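Local coordinates for glycine oxidase (Bacillus cereus ATCC 14579, PDB 7CYX), which probably catalyses the FAD-dependent oxidation of glycine by oxygen to glyoxylate, hydrogen peroxide and ammonium, a reaction that serves thiamine diphosphate biosynthesis, at residues Glu34-Ile38 against Ala39-Ser43; Met112-Gln115 against Gln116-Glu120; His164-Ile168 against Ser169-Ile173. All blocks are in the same frame, centred on the assembly; numbering follows the deposited sequence.

Contact 1 (Glu34-Ile38 against Ala39-Ser43); sequences EKQSI and ASEAS. With FAD (flavin-adenine dinucleotide), chain C.
Ser37 and Ser40 face each other through their hydroxyls, OG to OG at 2.8 Å, a hydrogen bond in which either could supply the proton. It bridges a tight bend, where Ala39 takes a positive phi of 60°. At that bend Ile38 CG2 lies 4.2 Å from Ala39 CB, and both residues pack on Thr159 of helix 155-168. The close-packed part is the cofactor side, where Glu34, Glu41, Ala42 and Ser43 are buried. Glu34 sets its CG anti to the backbone N (chi1 157°), and a bend at chi2 then brings the carboxylate to the two hydroxyls of the adenosine ribose, where OE1 receives O3B of FAD and OE2 receives O2B, at lengths too short to be trusted. Glu34 OE2 also accepts Gln36 N at 2.8 Å, on its anti side and 15° out of the carboxylate plane, and OE1 accepts Gly12 N of the glycine-rich loop; two backbone donors thus help fix the acid's rotation. Ala42 N reaches FAD O2A at 3.2 Å, and Ser43 OG gives its proton to FAD O1A at 2.7 Å while accepting from O4'. The solvent side is looser: the exposed Gln36 keeps its OE1 4.0 Å from OE2 of Glu41, whose own partner is Lys274, in a salt bridge through OE1. An acid after the second strand of the nucleotide-binding sheet, holding both ribose hydroxyls, is the hallmark of FAD-binding Rossmann-type folds.

Contact 2 (Met112-Gln115 against Gln116-Glu120); sequences MDWQ and QKTGE
The carbonyl oxygen of Gln115 is gripped twice by Thr118, by OG1 at 2.7 Å and by the backbone N at 2.9 Å. This is the C-terminal end of helix 102-116, which runs out in a type I beta turn from Gln116 to Gly119. The two donors approach Gln115 O differently: the hydroxyl lies in the carbonyl plane, whereas the amide sits above it, 46° out. Thr118 can do this because its OG1 stands between its own backbone N and carbonyl carbon (chi1 78°), folded back over the helix end; the same oxygen also bonds to Arg67 of helix 61-70. Just before it, Gln116 N still makes a regular helical bond to Met112 O at 2.8 Å, and the Met112 and Gln116 side chains run alongside each other, pointing the same way. At the last position of the turn Gly119 takes a positive phi and sends the chain back toward the helix. This sets Glu120, a neighbour of Arg67 and Tyr147, beside Gln115, whose NE2 makes a weak bond to Tyr147 OH: the two chains cross with amide and carboxylate planes 62° apart, and Glu120 OE1 lies 3.4 Å from Gln115 CG. The indole of Trp114 carries Gln115 CG over one face, 4.3 Å above the plane and toward the rim, while Thr118 CG2 comes to its edge near CZ3, at 4.3 Å.

Contact 3 (His164-Ile168 against Ser169-Ile173); sequences HSAAI and SGADI
Gly170 N stands well above the carbonyl plane of Ala167, 64° out of it, and still bonds to Ala167 O at 2.7 Å. Ala171 N meets the flat carbonyl group of Ala166 in a similar way but less far out of its plane, at 35°, and its bond to Ala166 O is also 2.7 Å. Ser169 N lies closer to the plane of its acceptor, Ser165 O, at 3.0 Å, and keeps the ordinary helical pattern. Together the bonds from Gly170 and Ala171 make a Schellman motif: Gly170, with its positive phi, is the C-prime residue that ends helix 155-168 and turns the chain into strand 172-174, the edge strand of the Rossmann-type sheet within this chain. The reversal sets Ala171 beside the last helical turn. Its CB meets Ala166 CB at 3.7 Å, and its carbonyl O receives a fairly straight CA-H...O contact from Ala167 CA, at 3.3 Å. Ile173, the second residue of the strand, points back to the helix, laying CD1 4.2 Å from Ala167 CB. With its OG anti to the carbonyl carbon and beside its own backbone N (chi1 -80°), Ser169 holds that hydroxyl 3.6 Å from Ser165 O, and the hydroxyl bonds to Lys83 of helix 73-84. Lys83 also bonds to Ser165 OG, which has His21 as a further partner, so the end of the helix is tied to two neighbouring helices by polar groups. The Ile168 side chain packs on Lys83 and Thr84. From the second subunit, Gln240 packs on Ile168 and Arg238 on Ile173.

Contacts 1 and 3 belong to the same part of the nucleotide-binding fold. Their centres lie 16 Å apart and they touch where Ile38 CD1 meets Ile173 CG2 at 4.3 Å; Arg238 of the second subunit packs on both of these isoleucines. Contact 1 binds the FAD directly, while contact 3 does not reach it, the side chain of Ile173 being about 10 Å from the cofactor. Contact 2 is remote, on the other side of the chain's centre: its centre is 37 Å from that of contact 1 and 40 Å from that of contact 3. The side chain of its Glu120 is about 10 Å from that of Leu339, an FAD-binding residue.

Contact 1 (Glu34-Ile38 against Ala39-Ser43)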
loop_
_atom_site.group_PDB
_atom_site.type_symbol
_atom_site.label_atom_id
_atom_site.label_comp_id
_atom_site.label_asym_id
_atom_site.label_seq_id
_atom_site.Cartn_x
_atom_site.Cartn_y
_atom_site.Cartn_z
ATOM N N GLU A 34 3.062 21.814 -7.109
ATOM C CA GLU A 34 1.778 21.335 -6.617
ATOM C C GLU A 34 1.418 22.120 -5.347
ATOM O O GLU A 34 2.169 22.141 -4.376
ATOM C CB GLU A 34 1.892 19.833 -6.371
ATOM C CG GLU A 34 0.890 19.269 -5.381
ATOM C CD GLU A 34 -0.552 19.434 -5.804
ATOM O OE1 GLU A 34 -0.889 18.933 -6.902
ATOM O OE2 GLU A 34 -1.332 20.067 -5.037
ATOM N N LYS A 35 0.250 22.754 -5.356
ATOM C CA LYS A 35 -0.070 23.804 -4.374
ATOM C C LYS A 35 -0.306 23.186 -2.990
ATOM O O LYS A 35 -0.159 23.884 -1.976
ATOM C CB LYS A 35 -1.247 24.672 -4.838
ATOM C CG LYS A 35 -2.511 23.923 -5.228
ATOM C CD LYS A 35 -3.719 24.813 -5.394
ATOM C CE LYS A 35 -4.957 24.021 -5.772
ATOM N NZ LYS A 35 -6.143 24.512 -5.043
ATOM N N GLN A 36 -0.659 21.895 -2.960
ATOM C CA GLN A 36 -0.797 21.113 -1.727
ATOM C C GLN A 36 0.200 19.954 -1.772
ATOM O O GLN A 36 1.384 20.187 -1.655
ATOM C CB GLN A 36 -2.248 20.672 -1.535
ATOM C CG GLN A 36 -3.201 21.850 -1.399
ATOM C CD GLN A 36 -4.281 21.590 -0.378
ATOM O OE1 GLN A 36 -4.914 20.534 -0.371
ATOM N NE2 GLN A 36 -4.495 22.566 0.493
ATOM N N SER A 37 -0.275 18.718 -1.928
ATOM C CA SER A 37 0.600 17.551 -1.932
ATOM C C SER A 37 0.276 16.673 -3.147
ATOM O O SER A 37 -0.721 16.908 -3.835
ATOM C CB SER A 37 0.497 16.801 -0.623
ATOM O OG SER A 37 -0.586 15.885 -0.655
ATOM N N ILE A 38 1.132 15.683 -3.410
ATOM C CA ILE A 38 0.888 14.693 -4.458
ATOM C C ILE A 38 -0.393 13.933 -4.097
ATOM O O ILE A 38 -0.527 13.469 -2.944
ATOM C CB ILE A 38 2.065 13.713 -4.619
ATOM C CG1 ILE A 38 3.346 14.406 -5.085
ATOM C CG2 ILE A 38 1.683 12.552 -5.539
ATOM C CD1 ILE A 38 3.211 15.126 -6.394
ATOM N N ALA A 39 -1.279 13.792 -5.100
ATOM C CA ALA A 39 -2.558 13.098 -4.982
ATOM C C ALA A 39 -3.442 13.753 -3.915
ATOM O O ALA A 39 -4.018 13.068 -3.099
ATOM C CB ALA A 39 -2.350 11.658 -4.637
ATOM N N SER A 40 -3.558 15.074 -3.944
ATOM C CA SER A 40 -4.340 15.788 -2.937
ATOM C C SER A 40 -5.814 15.874 -3.344
ATOM O O SER A 40 -6.640 16.152 -2.488
ATOM C CB SER A 40 -3.784 17.175 -2.679
ATOM O OG SER A 40 -2.873 17.160 -1.590
ATOM N N GLU A 41 -6.120 15.687 -4.638
ATOM C CA GLU A 41 -7.429 16.071 -5.184
ATOM C C GLU A 41 -8.072 14.880 -5.908
ATOM O O GLU A 41 -8.238 13.828 -5.294
ATOM C CB GLU A 41 -7.273 17.331 -6.029
ATOM C CG GLU A 41 -6.789 18.535 -5.241
ATOM C CD GLU A 41 -7.764 19.031 -4.193
ATOM O OE1 GLU A 41 -8.859 18.476 -4.130
ATOM O OE2 GLU A 41 -7.423 19.976 -3.453
ATOM N N ALA A 42 -8.507 15.052 -7.164
ATOM C CA ALA A 42 -9.310 14.012 -7.803
ATOM C C ALA A 42 -8.586 12.669 -7.690
ATOM O O ALA A 42 -9.203 11.651 -7.419
ATOM C CB ALA A 42 -9.578 14.344 -9.249
ATOM N N SER A 43 -7.267 12.684 -7.862
ATOM C CA SER A 43 -6.513 11.443 -8.049
ATOM C C SER A 43 -6.468 10.586 -6.774
ATOM O O SER A 43 -6.081 9.422 -6.860
ATOM C CB SER A 43 -5.123 11.713 -8.587
ATOM O OG SER A 43 -5.185 12.369 -9.846
HETATM P PA FAD C . -6.015 16.240 -9.865
HETATM O O1A FAD C . -5.747 14.922 -9.255
HETATM O O2A FAD C . -7.091 17.076 -9.231
HETATM O O5B FAD C . -4.631 16.983 -9.948
HETATM C C5B FAD C . -4.592 18.360 -10.132
HETATM C C4B FAD C . -3.534 18.834 -9.173
HETATM O O4B FAD C . -3.091 20.106 -9.607
HETATM C C3B FAD C . -4.065 19.017 -7.769
HETATM O O3B FAD C . -3.252 18.201 -6.896
HETATM C C2B FAD C . -3.900 20.500 -7.448
HETATM O O2B FAD C . -3.340 20.696 -6.142
HETATM C C1B FAD C . -2.873 20.925 -8.454
HETATM N N9A FAD C . -2.922 22.326 -8.865
HETATM C C8A FAD C . -3.988 22.946 -9.411
HETATM N N7A FAD C . -3.687 24.228 -9.690
HETATM C C5A FAD C . -2.398 24.414 -9.365
HETATM C C6A FAD C . -1.475 25.545 -9.427
HETATM N N6A FAD C . -1.945 26.715 -9.911
HETATM N N1A FAD C . -0.214 25.372 -8.951
HETATM C C2A FAD C . 0.175 24.191 -8.454
HETATM N N3A FAD C . -0.626 23.104 -8.365
HETATM C C4A FAD C . -1.895 23.162 -8.814
HETATM N N1 FAD C . -11.146 7.968 -13.122
HETATM C C2 FAD C . -11.016 6.709 -13.650
HETATM O O2 FAD C . -10.230 6.611 -14.622
HETATM N N3 FAD C . -11.680 5.635 -13.156
HETATM C C4 FAD C . -12.477 5.767 -12.073
HETATM O O4 FAD C . -13.083 4.799 -11.544
HETATM C C4X FAD C . -12.670 7.115 -11.482
HETATM N N5 FAD C . -13.483 7.321 -10.439
HETATM C C5X FAD C . -13.622 8.551 -9.904
HETATM C C6 FAD C . -14.445 8.721 -8.806
HETATM C C7 FAD C . -14.610 9.978 -8.251
HETATM C C7M FAD C . -15.526 10.175 -7.056
HETATM C C8 FAD C . -13.896 11.125 -8.800
HETATM C C8M FAD C . -14.044 12.515 -8.196
HETATM C C9 FAD C . -13.084 10.952 -9.874
HETATM C C9A FAD C . -12.906 9.718 -10.457
HETATM N N10 FAD C . -12.042 9.544 -11.547
HETATM C C10 FAD C . -11.935 8.240 -12.082
HETATM C "C1'" FAD C . -11.364 10.652 -12.234
HETATM C "C2'" FAD C . -9.959 10.995 -11.853
HETATM O "O2'" FAD C . -9.944 11.272 -10.442
HETATM C "C3'" FAD C . -9.566 12.232 -12.640
HETATM O "O3'" FAD C . -10.050 12.195 -14.015
HETATM C "C4'" FAD C . -8.053 12.415 -12.466
HETATM O "O4'" FAD C . -7.697 12.312 -11.077
HETATM C "C5'" FAD C . -7.576 13.772 -12.907
HETATM O "O5'" FAD C . -6.232 13.896 -12.480
HETATM P P FAD C . -5.517 15.318 -12.549
HETATM O O1P FAD C . -5.845 16.005 -13.825
HETATM O O2P FAD C . -4.089 15.111 -12.121
HETATM O O3P FAD C . -6.415 16.081 -11.431
#

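Contact 2 (Met112-Gln115 against Gln116-Glu120)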
loop_
_atom_site.group_PDB
_atom_site.type_symbol
_atom_site.label_atom_id
_atom_site.label_comp_id
_atom_site.label_asym_id
_atom_site.label_seq_id
_atom_site.Cartn_x
_atom_site.Cartn_y
_atom_site.Cartn_z
ATOM N N MET A 112 -23.282 -4.008 -25.077
ATOM C CA MET A 112 -22.498 -5.209 -25.317
ATOM C C MET A 112 -22.443 -5.527 -26.811
ATOM O O MET A 112 -21.381 -5.874 -27.304
ATOM C CB MET A 112 -23.093 -6.417 -24.587
ATOM C CG MET A 112 -22.465 -7.721 -25.004
ATOM S SD MET A 112 -22.989 -9.091 -23.966
ATOM C CE MET A 112 -23.524 -10.266 -25.206
ATOM N N ASP A 113 -23.582 -5.400 -27.502
ATOM C CA ASP A 113 -23.714 -5.823 -28.897
ATOM C C ASP A 113 -22.898 -4.907 -29.822
ATOM O O ASP A 113 -22.311 -5.395 -30.794
ATOM C CB ASP A 113 -25.187 -5.966 -29.289
ATOM C CG ASP A 113 -25.854 -7.190 -28.669
ATOM O OD1 ASP A 113 -25.141 -7.997 -28.023
ATOM O OD2 ASP A 113 -27.080 -7.327 -28.817
ATOM N N TRP A 114 -22.825 -3.601 -29.522
ATOM C CA TRP A 114 -21.971 -2.696 -30.314
ATOM C C TRP A 114 -20.503 -2.878 -29.915
ATOM O O TRP A 114 -19.617 -2.798 -30.752
ATOM C CB TRP A 114 -22.449 -1.233 -30.259
ATOM C CG TRP A 114 -22.095 -0.414 -29.052
ATOM C CD1 TRP A 114 -22.960 0.027 -28.090
ATOM C CD2 TRP A 114 -20.813 0.158 -28.720
ATOM N NE1 TRP A 114 -22.305 0.795 -27.162
ATOM C CE2 TRP A 114 -20.987 0.894 -27.521
ATOM C CE3 TRP A 114 -19.534 0.103 -29.294
ATOM C CZ2 TRP A 114 -19.932 1.558 -26.895
ATOM C CZ3 TRP A 114 -18.493 0.759 -28.677
ATOM C CH2 TRP A 114 -18.693 1.481 -27.494
ATOM N N GLN A 115 -20.258 -3.146 -28.633
ATOM C CA GLN A 115 -18.902 -3.308 -28.102
ATOM C C GLN A 115 -18.225 -4.529 -28.743
ATOM O O GLN A 115 -17.054 -4.481 -29.155
ATOM C CB GLN A 115 -18.961 -3.472 -26.582
ATOM C CG GLN A 115 -18.074 -2.496 -25.825
ATOM C CD GLN A 115 -18.718 -1.961 -24.566
ATOM O OE1 GLN A 115 -18.707 -0.756 -24.326
ATOM N NE2 GLN A 115 -19.286 -2.849 -23.759
ATOM N N GLN A 116 -18.986 -5.625 -28.820
ATOM C CA GLN A 116 -18.511 -6.916 -29.320
ATOM C C GLN A 116 -17.890 -6.805 -30.725
ATOM O O GLN A 116 -16.926 -7.515 -31.034
ATOM C CB GLN A 116 -19.673 -7.910 -29.345
ATOM C CG GLN A 116 -19.260 -9.321 -28.966
ATOM C CD GLN A 116 -20.186 -9.883 -27.919
ATOM O OE1 GLN A 116 -19.754 -10.210 -26.813
ATOM N NE2 GLN A 116 -21.469 -9.966 -28.258
ATOM N N LYS A 117 -18.448 -5.927 -31.568
ATOM C CA LYS A 117 -17.995 -5.750 -32.941
ATOM C C LYS A 117 -16.592 -5.125 -32.990
ATOM O O LYS A 117 -15.983 -5.130 -34.054
ATOM C CB LYS A 117 -18.992 -4.887 -33.721
ATOM C CG LYS A 117 -20.335 -5.547 -33.997
ATOM C CD LYS A 117 -21.459 -4.564 -34.252
ATOM C CE LYS A 117 -22.683 -5.214 -34.861
ATOM N NZ LYS A 117 -22.454 -5.582 -36.281
ATOM N N THR A 118 -16.085 -4.609 -31.857
ATOM C CA THR A 118 -14.765 -3.942 -31.782
ATOM C C THR A 118 -13.653 -4.925 -31.360
ATOM O O THR A 118 -12.485 -4.541 -31.358
ATOM C CB THR A 118 -14.787 -2.724 -30.839
ATOM O OG1 THR A 118 -14.733 -3.168 -29.479
ATOM C CG2 THR A 118 -15.995 -1.832 -31.040
ATOM N N GLY A 119 -14.004 -6.168 -30.993
ATOM C CA GLY A 119 -13.017 -7.237 -30.673
ATOM C C GLY A 119 -12.904 -7.538 -29.180
ATOM O O GLY A 119 -12.216 -8.492 -28.802
ATOM N N GLU A 120 -13.582 -6.726 -28.349
ATOM C CA GLU A 120 -13.593 -6.817 -26.873
ATOM C C GLU A 120 -14.500 -7.981 -26.440
ATOM O O GLU A 120 -15.701 -7.997 -26.767
ATOM C CB GLU A 120 -14.068 -5.477 -26.293
ATOM C CG GLU A 120 -14.088 -5.394 -24.768
ATOM C CD GLU A 120 -15.346 -4.761 -24.177
ATOM O OE1 GLU A 120 -16.456 -5.221 -24.532
ATOM O OE2 GLU A 120 -15.225 -3.812 -23.370
#

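Contact 3 (His164-Ile168 against Ser169-Ile173)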
loop_
_atom_site.group_PDB
_atom_site.type_symbol
_atom_site.label_atom_id
_atom_site.label_comp_id
_atom_site.label_asym_id
_atom_site.label_seq_id
_atom_site.Cartn_x
_atom_site.Cartn_y
_atom_site.Cartn_z
ATOM N N HIS A 164 7.166 9.377 -7.212
ATOM C CA HIS A 164 8.439 8.928 -6.597
ATOM C C HIS A 164 9.380 8.305 -7.645
ATOM O O HIS A 164 10.610 8.386 -7.499
ATOM C CB HIS A 164 8.178 7.905 -5.497
ATOM C CG HIS A 164 7.417 8.426 -4.331
ATOM N ND1 HIS A 164 7.870 9.478 -3.568
ATOM C CD2 HIS A 164 6.268 7.992 -3.765
ATOM C CE1 HIS A 164 7.007 9.698 -2.598
ATOM N NE2 HIS A 164 6.026 8.774 -2.679
ATOM N N SER A 165 8.799 7.639 -8.653
ATOM C CA SER A 165 9.535 7.149 -9.805
ATOM C C SER A 165 10.296 8.311 -10.446
ATOM O O SER A 165 11.491 8.207 -10.711
ATOM C CB SER A 165 8.607 6.499 -10.800
ATOM O OG SER A 165 9.278 6.177 -12.014
ATOM N N ALA A 166 9.566 9.409 -10.684
ATOM C CA ALA A 166 10.088 10.622 -11.263
ATOM C C ALA A 166 11.235 11.152 -10.408
ATOM O O ALA A 166 12.264 11.544 -10.949
ATOM C CB ALA A 166 9.007 11.667 -11.387
ATOM N N ALA A 167 11.025 11.174 -9.086
ATOM C CA ALA A 167 11.992 11.749 -8.140
ATOM C C ALA A 167 13.286 10.920 -8.147
ATOM O O ALA A 167 14.385 11.468 -8.212
ATOM C CB ALA A 167 11.386 11.839 -6.752
ATOM N N ILE A 168 13.123 9.598 -8.095
ATOM C CA ILE A 168 14.214 8.645 -8.186
ATOM C C ILE A 168 15.035 8.913 -9.461
ATOM O O ILE A 168 16.283 8.831 -9.434
ATOM C CB ILE A 168 13.669 7.200 -8.108
ATOM C CG1 ILE A 168 13.236 6.872 -6.672
ATOM C CG2 ILE A 168 14.686 6.195 -8.634
ATOM C CD1 ILE A 168 12.342 5.662 -6.522
ATOM N N SER A 169 14.326 9.271 -10.528
ATOM C CA SER A 169 14.966 9.561 -11.826
ATOM C C SER A 169 15.438 11.009 -11.860
ATOM O O SER A 169 15.730 11.485 -12.933
ATOM C CB SER A 169 14.055 9.240 -12.956
ATOM O OG SER A 169 14.065 7.855 -13.215
ATOM N N GLY A 170 15.449 11.684 -10.717
ATOM C CA GLY A 170 15.987 13.053 -10.644
ATOM C C GLY A 170 14.947 14.154 -10.619
ATOM O O GLY A 170 15.344 15.312 -10.596
ATOM N N ALA A 171 13.663 13.828 -10.617
ATOM C CA ALA A 171 12.689 14.936 -10.619
ATOM C C ALA A 171 12.650 15.609 -9.249
ATOM O O ALA A 171 12.816 14.928 -8.253
ATOM C CB ALA A 171 11.334 14.467 -11.048
ATOM N N ASP A 172 12.466 16.923 -9.245
ATOM C CA ASP A 172 12.366 17.708 -7.996
ATOM C C ASP A 172 10.885 17.959 -7.751
ATOM O O ASP A 172 10.225 18.432 -8.650
ATOM C CB ASP A 172 13.082 19.046 -8.120
ATOM C CG ASP A 172 14.585 18.942 -8.146
ATOM O OD1 ASP A 172 15.095 17.896 -7.783
ATOM O OD2 ASP A 172 15.215 19.921 -8.504
ATOM N N ILE A 173 10.395 17.650 -6.565
ATOM C CA ILE A 173 8.946 17.846 -6.311
ATOM C C ILE A 173 8.754 19.001 -5.333
ATOM O O ILE A 173 9.321 18.954 -4.263
ATOM C CB ILE A 173 8.317 16.525 -5.849
ATOM C CG1 ILE A 173 8.212 15.557 -7.025
ATOM C CG2 ILE A 173 6.979 16.764 -5.192
ATOM C CD1 ILE A 173 7.855 14.161 -6.642
#